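Local coordinates for protein novel immune-type receptor 11 (Ictalurus punctatus, PDB 2QTE) that probably takes part in allogeneic recognition as a bony fish immune receptor, presenting an extracellular domain of the immunoglobulin variable type, at residues 44-49 / 56-61; 64-69 / 78-83; 88-93 / 106-111. The protein carries 1 engineered substitution. All blocks are in the same frame, centred on the assembly; numbering follows the deposited sequence.

Contact 1 of 3, residues 44-49 / 56-61; sequences QYFVRY and YKFAEG
F58 swings its ring anti to its own carbonyl carbon (chi1 -71°) while V47 holds CG2 anti to its backbone N, which sets that methyl over the centre of the ring. The resulting CH-pi contact has V47 CG2 3.8 Å from the F58 centroid. V47 and F58 form a non-hydrogen-bonded antiparallel pair, where the strands come close and a slim branched valine fits against a flat phenylalanine. The F58 ring then presents its edge to the face of F46 in a T-shaped stack, planes at 73°. On the other side of the sheet R48 and K57 form a hydrogen-bonded pair, R48 N to K57 O and K57 N to R48 O both at 2.9 Å. Their cationic ends come near, R48 NH1 lying 4.5 Å from K57 NZ. A water that accepts from R48 NE at 3.1 Å and from K57 NZ at 3.0 Å probably softens their repulsion. K57 NZ also donates to F58 O and makes a salt bridge with E60 OE2, whose hydrogen bond is weak. A59 is small enough for the Y45 ring to lie near it, CE2 of Y45 3.9 Å from CB of A59. A classic beta bulge puts the successive residues F46 and V47 opposite W34, which bonds to both backbones. Strand 44-49 thus lies between strand 32-37 and edge strand 56-58, the C'-C'' hairpin of a V-set domain; V47 and F46 lean on strand 76-80.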
# COMPACT_ATOMS: atom_id res chain seq x y z
N GLN A 44 -1.62 -2.75 -5.72
CA GLN A 44 -1.39 -2.12 -7.02
C GLN A 44 -2.29 -0.92 -7.22
O GLN A 44 -3.43 -0.99 -6.91
CB GLN A 44 -1.80 -3.11 -8.09
CG GLN A 44 -0.70 -3.73 -8.85
CD GLN A 44 -1.30 -4.74 -9.75
OE1 GLN A 44 -1.71 -5.80 -9.29
NE2 GLN A 44 -1.48 -4.38 -11.03
N TYR A 45 -1.78 0.13 -7.85
CA TYR A 45 -2.58 1.22 -8.37
C TYR A 45 -3.76 0.70 -9.19
O TYR A 45 -3.60 -0.09 -10.12
CB TYR A 45 -1.69 2.15 -9.23
CG TYR A 45 -2.40 2.89 -10.36
CD1 TYR A 45 -3.28 3.92 -10.10
CD2 TYR A 45 -2.15 2.57 -11.69
CE1 TYR A 45 -3.92 4.58 -11.15
CE2 TYR A 45 -2.77 3.22 -12.72
CZ TYR A 45 -3.66 4.22 -12.44
OH TYR A 45 -4.28 4.88 -13.50
N PHE A 46 -4.95 1.18 -8.82
CA PHE A 46 -6.22 0.68 -9.34
C PHE A 46 -6.90 1.70 -10.19
O PHE A 46 -7.32 1.41 -11.31
CB PHE A 46 -7.13 0.24 -8.17
CG PHE A 46 -8.41 -0.38 -8.59
CD1 PHE A 46 -8.41 -1.39 -9.53
CD2 PHE A 46 -9.62 0.02 -8.03
CE1 PHE A 46 -9.62 -1.98 -9.94
CE2 PHE A 46 -10.82 -0.56 -8.43
CZ PHE A 46 -10.81 -1.57 -9.36
N VAL A 47 -7.05 2.91 -9.64
CA VAL A 47 -7.74 4.00 -10.33
C VAL A 47 -7.24 5.32 -9.76
O VAL A 47 -7.10 5.43 -8.57
CB VAL A 47 -9.31 3.88 -10.23
CG1 VAL A 47 -9.80 3.77 -8.81
CG2 VAL A 47 -10.00 5.03 -10.90
N ARG A 48 -6.94 6.29 -10.61
CA ARG A 48 -6.40 7.57 -10.16
C ARG A 48 -7.33 8.73 -10.46
O ARG A 48 -8.18 8.66 -11.35
CB ARG A 48 -4.99 7.85 -10.73
CG ARG A 48 -4.91 7.94 -12.22
CD ARG A 48 -3.44 7.84 -12.68
NE ARG A 48 -3.34 7.66 -14.13
CZ ARG A 48 -3.17 8.65 -15.01
NH1 ARG A 48 -3.09 8.37 -16.30
NH2 ARG A 48 -3.08 9.91 -14.59
N TYR A 49 -7.17 9.80 -9.70
CA TYR A 49 -7.81 11.05 -10.05
C TYR A 49 -7.27 11.51 -11.41
O TYR A 49 -6.11 11.27 -11.75
CB TYR A 49 -7.55 12.10 -8.97
CG TYR A 49 -8.12 13.42 -9.32
CD1 TYR A 49 -7.45 14.27 -10.21
CD2 TYR A 49 -9.36 13.82 -8.81
CE1 TYR A 49 -7.98 15.50 -10.57
CE2 TYR A 49 -9.91 15.06 -9.14
CZ TYR A 49 -9.20 15.90 -10.02
OH TYR A 49 -9.73 17.11 -10.37
N TYR A 56 -11.62 10.77 -13.24
CA TYR A 56 -10.88 9.62 -12.76
C TYR A 56 -10.58 8.66 -13.90
O TYR A 56 -11.31 8.65 -14.91
CB TYR A 56 -11.68 8.94 -11.65
CG TYR A 56 -13.05 8.39 -12.08
CD1 TYR A 56 -13.21 7.09 -12.56
CD2 TYR A 56 -14.21 9.20 -11.99
CE1 TYR A 56 -14.51 6.61 -12.92
CE2 TYR A 56 -15.45 8.74 -12.36
CZ TYR A 56 -15.60 7.44 -12.85
OH TYR A 56 -16.90 7.02 -13.20
N LYS A 57 -9.55 7.83 -13.73
CA LYS A 57 -9.10 6.94 -14.78
C LYS A 57 -8.58 5.66 -14.18
O LYS A 57 -7.64 5.69 -13.37
CB LYS A 57 -8.00 7.63 -15.63
CG LYS A 57 -7.57 6.90 -16.88
CD LYS A 57 -6.17 7.31 -17.33
CE LYS A 57 -5.71 6.35 -18.45
NZ LYS A 57 -5.43 4.96 -17.95
N PHE A 58 -9.15 4.54 -14.59
CA PHE A 58 -8.70 3.22 -14.15
C PHE A 58 -7.38 2.80 -14.74
O PHE A 58 -6.96 3.33 -15.76
CB PHE A 58 -9.77 2.12 -14.41
CG PHE A 58 -10.94 2.23 -13.50
CD1 PHE A 58 -10.89 1.69 -12.24
CD2 PHE A 58 -12.07 2.94 -13.88
CE1 PHE A 58 -11.97 1.84 -11.36
CE2 PHE A 58 -13.16 3.08 -13.03
CZ PHE A 58 -13.09 2.54 -11.76
N ALA A 59 -6.75 1.82 -14.12
CA ALA A 59 -5.47 1.34 -14.61
C ALA A 59 -5.72 0.90 -16.02
O ALA A 59 -6.79 0.38 -16.33
CB ALA A 59 -4.96 0.18 -13.79
N GLU A 60 -4.73 1.14 -16.87
CA GLU A 60 -4.76 0.72 -18.26
C GLU A 60 -5.07 -0.78 -18.25
O GLU A 60 -4.50 -1.52 -17.43
CB GLU A 60 -3.38 0.98 -18.87
CG GLU A 60 -3.35 0.90 -20.38
CD GLU A 60 -3.66 2.24 -21.05
OE1 GLU A 60 -3.64 2.25 -22.31
OE2 GLU A 60 -3.92 3.27 -20.35
N GLY A 61 -5.99 -1.22 -19.11
CA GLY A 61 -6.23 -2.66 -19.23
C GLY A 61 -7.01 -3.26 -18.07
O GLY A 61 -7.12 -4.50 -17.95
O HOH W 1 -3.36 5.04 -15.72

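Contact 2 of 3, residues 64-69 / 78-83; sequences DSRFSM and LNIIGA
F67 and I80 make the apolar centre, their side chains running together into the sandwich. I80 CG1 stands over one face of the F67 ring, shifted toward its rim, in a CH-pi contact 3.9 Å from the centroid. L78 meets the same ring at its edge, with L78 CD1 4.2 Å from F67 CD2, and the same methyl also reaches M69 CG. Flexible methionine and branched aliphatic chains suit this buried layer, which F46 and F62 continue with edge-to-face rings against F67.

Turned the opposite way are S68 and N79, the hydrogen-bonded pair. N79 N donates to S68 O at 2.9 Å, S68 N answers to N79 O, and N79 ND2 gives a nearly straight bond to S68 OG at 3.3 Å, with the hydroxyl oxygen in the amide plane. OG is brought there by a chi1 of 57°, between the backbone N and the carbonyl carbon. The stronger polar partner of N79 is T18, which bonds its OD1 from the neighbouring strand.

R66 closes the polar end. Bent at chi3, its chain runs past I81 and sends NH2 to G82 O at 2.9 Å, from above that carbonyl plane, while NH1 makes a salt bridge to D64 OD2 at 3.0 Å. D64 OD1 accepts from R66 N, an Asx turn within the type I turn D64-F67. The positive phi of G82 suits a residue without a side chain. R66 NH2 also bridges to D87. The R66-D87 salt bridge, from the residue just ahead of the D strand of this D-E hairpin to the E-F loop, is a hallmark of immunoglobulin V domains.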
# COMPACT_ATOMS: atom_id res chain seq x y z
N ASP A 64 -13.39 -3.78 -16.61
CA ASP A 64 -14.57 -4.11 -15.77
C ASP A 64 -15.47 -2.93 -15.42
O ASP A 64 -15.27 -2.22 -14.41
CB ASP A 64 -14.19 -4.86 -14.50
CG ASP A 64 -15.37 -5.66 -13.93
OD1 ASP A 64 -16.49 -5.13 -13.98
OD2 ASP A 64 -15.19 -6.81 -13.47
N SER A 65 -16.53 -2.81 -16.20
CA SER A 65 -17.39 -1.65 -16.15
C SER A 65 -18.38 -1.69 -14.98
O SER A 65 -19.27 -0.83 -14.91
CB SER A 65 -18.12 -1.54 -17.49
OG SER A 65 -17.20 -0.96 -18.41
N ARG A 66 -18.21 -2.66 -14.06
CA ARG A 66 -18.96 -2.64 -12.78
C ARG A 66 -18.48 -1.53 -11.84
O ARG A 66 -19.26 -1.06 -11.03
CB ARG A 66 -18.94 -3.99 -12.05
CG ARG A 66 -19.85 -5.10 -12.74
CD ARG A 66 -19.65 -6.52 -12.17
NE ARG A 66 -18.23 -6.71 -11.96
CZ ARG A 66 -17.67 -6.84 -10.77
NH1 ARG A 66 -16.34 -6.95 -10.70
NH2 ARG A 66 -18.43 -6.88 -9.68
N PHE A 67 -17.20 -1.14 -11.95
CA PHE A 67 -16.60 -0.09 -11.14
C PHE A 67 -16.82 1.28 -11.73
O PHE A 67 -16.82 1.44 -12.96
CB PHE A 67 -15.09 -0.31 -10.93
CG PHE A 67 -14.76 -1.55 -10.09
CD1 PHE A 67 -14.99 -2.83 -10.59
CD2 PHE A 67 -14.25 -1.42 -8.83
CE1 PHE A 67 -14.69 -4.00 -9.79
CE2 PHE A 67 -13.93 -2.54 -8.03
CZ PHE A 67 -14.16 -3.83 -8.50
N SER A 68 -16.97 2.27 -10.86
CA SER A 68 -17.09 3.69 -11.24
C SER A 68 -16.63 4.45 -10.03
O SER A 68 -16.22 3.85 -9.03
CB SER A 68 -18.52 4.09 -11.60
OG SER A 68 -19.42 3.83 -10.54
N MET A 69 -16.65 5.77 -10.13
CA MET A 69 -16.33 6.61 -8.99
C MET A 69 -17.26 7.79 -8.96
O MET A 69 -17.85 8.16 -9.98
CB MET A 69 -14.89 7.13 -9.09
CG MET A 69 -13.81 6.09 -8.93
SD MET A 69 -12.19 6.74 -8.48
CE MET A 69 -12.59 7.17 -6.81
N LEU A 78 -15.24 5.16 -4.49
CA LEU A 78 -15.22 4.09 -5.45
C LEU A 78 -16.55 3.28 -5.34
O LEU A 78 -16.91 2.89 -4.25
CB LEU A 78 -13.99 3.23 -5.12
CG LEU A 78 -13.57 2.03 -5.97
CD1 LEU A 78 -13.32 2.43 -7.40
CD2 LEU A 78 -12.32 1.43 -5.32
N ASN A 79 -17.27 3.06 -6.44
CA ASN A 79 -18.50 2.26 -6.39
C ASN A 79 -18.32 0.95 -7.17
O ASN A 79 -17.54 0.89 -8.11
CB ASN A 79 -19.64 2.99 -7.05
CG ASN A 79 -19.69 4.45 -6.69
OD1 ASN A 79 -19.83 4.76 -5.51
ND2 ASN A 79 -19.58 5.35 -7.67
N ILE A 80 -19.04 -0.08 -6.76
CA ILE A 80 -19.20 -1.32 -7.55
C ILE A 80 -20.70 -1.58 -7.69
O ILE A 80 -21.41 -1.53 -6.68
CB ILE A 80 -18.58 -2.57 -6.88
CG1 ILE A 80 -17.12 -2.37 -6.46
CG2 ILE A 80 -18.57 -3.70 -7.87
CD1 ILE A 80 -16.92 -1.48 -5.25
N ILE A 81 -21.19 -1.82 -8.91
CA ILE A 81 -22.58 -2.24 -9.04
C ILE A 81 -22.53 -3.77 -9.27
O ILE A 81 -21.90 -4.23 -10.21
CB ILE A 81 -23.41 -1.38 -10.07
CG1 ILE A 81 -23.67 0.04 -9.49
CG2 ILE A 81 -24.85 -1.98 -10.31
CD1 ILE A 81 -24.08 1.10 -10.52
N GLY A 82 -23.15 -4.55 -8.40
CA GLY A 82 -23.15 -6.01 -8.59
C GLY A 82 -21.86 -6.71 -8.19
O GLY A 82 -21.20 -7.32 -9.03
N ALA A 83 -21.51 -6.62 -6.90
CA ALA A 83 -20.26 -7.23 -6.33
C ALA A 83 -20.06 -8.73 -6.62
O ALA A 83 -21.04 -9.51 -6.62
CB ALA A 83 -20.23 -6.97 -4.82

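Contact 3 of 3, residues 88-93 / 106-111; sequences GGEYFC and GTRLQF
Y91 turns the edge of its ring to the facing strand: T107 O lies near the ring plane, 4.1 Å from Y91 CD1, and L109 CB approaches obliquely from beside CE1. F111 likewise meets its neighbour at an edge, its CE2 3.9 Å from G88 N, and the R108 guanidinium has E90 OE2 near its plane. These residues belong to the F-G hairpin of a V-set immunoglobulin domain, and the Y91 hydroxyl, hydrogen-bonded to D87 O four residues earlier, forms the tyrosine corner of that fold. Tyrosine suits the place because its ring can sit buried while its polar tip reaches back to the backbone of the loop just before the strand.

On the other side of the sheet E90 and R108 lie alongside each other. With CG anti to the backbone N (chi1 180°), the aliphatic arm of R108 runs past the glutamate before it bends at chi3: E90 OE2 is 3.2 Å from R108 CD but 4.0 Å from R108 NE, a long salt bridge, with the two flat groups turned 47° apart. The other carboxylate oxygen, E90 OE1, is engaged by Q37 of the second subunit. R108 NH1 makes a weak bond to Q110 OE1.

Two glycines serve different ends. G89 takes backbone angles that suit a residue without CB, and it pairs with L109 through two bonds, G89 N to L109 O and L109 N to G89 O. C93 is joined to C21 by the disulfide between the sheets. G106 sits where the strands come close and a side chain would run into Y91 O and the F92 ring; that same oxygen receives T107 N at 2.8 Å, within the carbonyl plane.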
# COMPACT_ATOMS: atom_id res chain seq x y z
N GLY A 88 -13.47 -8.93 -3.48
CA GLY A 88 -13.01 -8.94 -2.07
C GLY A 88 -11.54 -8.49 -1.97
O GLY A 88 -10.77 -8.75 -2.85
N GLY A 89 -11.15 -7.78 -0.92
CA GLY A 89 -9.74 -7.41 -0.75
C GLY A 89 -9.66 -6.09 -0.03
O GLY A 89 -10.65 -5.64 0.52
N GLU A 90 -8.49 -5.45 -0.05
CA GLU A 90 -8.38 -4.17 0.65
C GLU A 90 -8.12 -3.08 -0.37
O GLU A 90 -7.42 -3.31 -1.37
CB GLU A 90 -7.33 -4.21 1.78
CG GLU A 90 -7.49 -5.43 2.72
CD GLU A 90 -6.58 -5.46 3.92
OE1 GLU A 90 -5.34 -5.25 3.78
OE2 GLU A 90 -7.10 -5.74 5.02
N TYR A 91 -8.70 -1.90 -0.12
CA TYR A 91 -8.62 -0.79 -1.01
C TYR A 91 -8.21 0.40 -0.16
O TYR A 91 -8.89 0.74 0.82
CB TYR A 91 -9.98 -0.49 -1.68
CG TYR A 91 -10.51 -1.61 -2.59
CD1 TYR A 91 -11.06 -2.79 -2.04
CD2 TYR A 91 -10.48 -1.47 -3.97
CE1 TYR A 91 -11.54 -3.84 -2.89
CE2 TYR A 91 -11.01 -2.50 -4.83
CZ TYR A 91 -11.52 -3.66 -4.28
OH TYR A 91 -12.02 -4.64 -5.14
N PHE A 92 -7.11 1.02 -0.57
CA PHE A 92 -6.49 2.10 0.19
C PHE A 92 -6.51 3.34 -0.69
O PHE A 92 -6.14 3.29 -1.86
CB PHE A 92 -5.00 1.77 0.47
CG PHE A 92 -4.75 0.38 0.98
CD1 PHE A 92 -5.33 -0.05 2.19
CD2 PHE A 92 -3.94 -0.50 0.26
CE1 PHE A 92 -5.09 -1.32 2.70
CE2 PHE A 92 -3.71 -1.85 0.73
CZ PHE A 92 -4.26 -2.25 1.97
N CYS A 93 -6.91 4.47 -0.13
CA CYS A 93 -6.91 5.73 -0.82
C CYS A 93 -5.70 6.49 -0.33
O CYS A 93 -5.51 6.64 0.84
CB CYS A 93 -8.18 6.50 -0.51
SG CYS A 93 -8.41 7.93 -1.51
N GLY A 106 -9.22 3.54 4.04
CA GLY A 106 -9.28 2.30 3.26
C GLY A 106 -10.41 1.43 3.73
O GLY A 106 -10.98 1.67 4.79
N THR A 107 -10.71 0.39 2.97
CA THR A 107 -11.83 -0.47 3.29
C THR A 107 -11.37 -1.87 3.01
O THR A 107 -10.73 -2.13 2.02
CB THR A 107 -13.05 -0.14 2.39
OG1 THR A 107 -13.55 1.15 2.74
CG2 THR A 107 -14.18 -1.15 2.57
N ARG A 108 -11.73 -2.77 3.91
CA ARG A 108 -11.55 -4.17 3.68
C ARG A 108 -12.91 -4.71 3.28
O ARG A 108 -13.82 -4.76 4.10
CB ARG A 108 -11.11 -4.87 4.94
CG ARG A 108 -10.92 -6.40 4.68
CD ARG A 108 -9.92 -7.02 5.67
NE ARG A 108 -10.36 -6.76 7.04
CZ ARG A 108 -11.32 -7.43 7.67
NH1 ARG A 108 -11.96 -8.43 7.07
NH2 ARG A 108 -11.64 -7.12 8.90
N LEU A 109 -13.04 -5.07 2.01
CA LEU A 109 -14.29 -5.57 1.48
C LEU A 109 -14.28 -7.07 1.55
O LEU A 109 -13.38 -7.75 1.04
CB LEU A 109 -14.48 -5.06 0.04
CG LEU A 109 -15.82 -5.36 -0.65
CD1 LEU A 109 -16.94 -4.46 -0.10
CD2 LEU A 109 -15.66 -5.17 -2.16
N GLN A 110 -15.31 -7.62 2.20
CA GLN A 110 -15.34 -9.04 2.43
C GLN A 110 -16.73 -9.58 2.20
O GLN A 110 -17.73 -8.87 2.23
CB GLN A 110 -14.90 -9.36 3.87
CG GLN A 110 -16.00 -9.10 4.91
CD GLN A 110 -15.57 -9.42 6.32
OE1 GLN A 110 -14.59 -10.16 6.51
NE2 GLN A 110 -16.28 -8.87 7.31
N PHE A 111 -16.74 -10.87 1.93
CA PHE A 111 -17.95 -11.63 1.90
C PHE A 111 -18.03 -12.57 3.10
O PHE A 111 -17.00 -12.80 3.78
CB PHE A 111 -17.97 -12.38 0.60
CG PHE A 111 -18.05 -11.47 -0.62
CD1 PHE A 111 -19.26 -11.29 -1.29
CD2 PHE A 111 -16.92 -10.78 -1.07
CE1 PHE A 111 -19.33 -10.45 -2.41
CE2 PHE A 111 -16.98 -9.94 -2.18
CZ PHE A 111 -18.18 -9.78 -2.86
OXT PHE A 111 -19.16 -13.05 3.32

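All three contacts are antiparallel hairpins of one immunoglobulin sandwich. Contacts 1 and 3 lie at either flank of the larger sheet, and both reach the second subunit; contact 2 belongs to the smaller sheet, and no other chain touches it. Each is buried on its inward face and more exposed on its outward one. Inward-facing side chains of the three meet in the core, where F46, F67, L78 and Y91 pack together, and V47 meets M69. Outward, the chemistry diverges: contact 1 has two cations bridged by water, contact 2 a serine-asparagine pair and an arginine gripped by acid and carbonyl, contact 3 a long glutamate-arginine pair. D87 ties contacts 2 and 3 together through R66 and Y91.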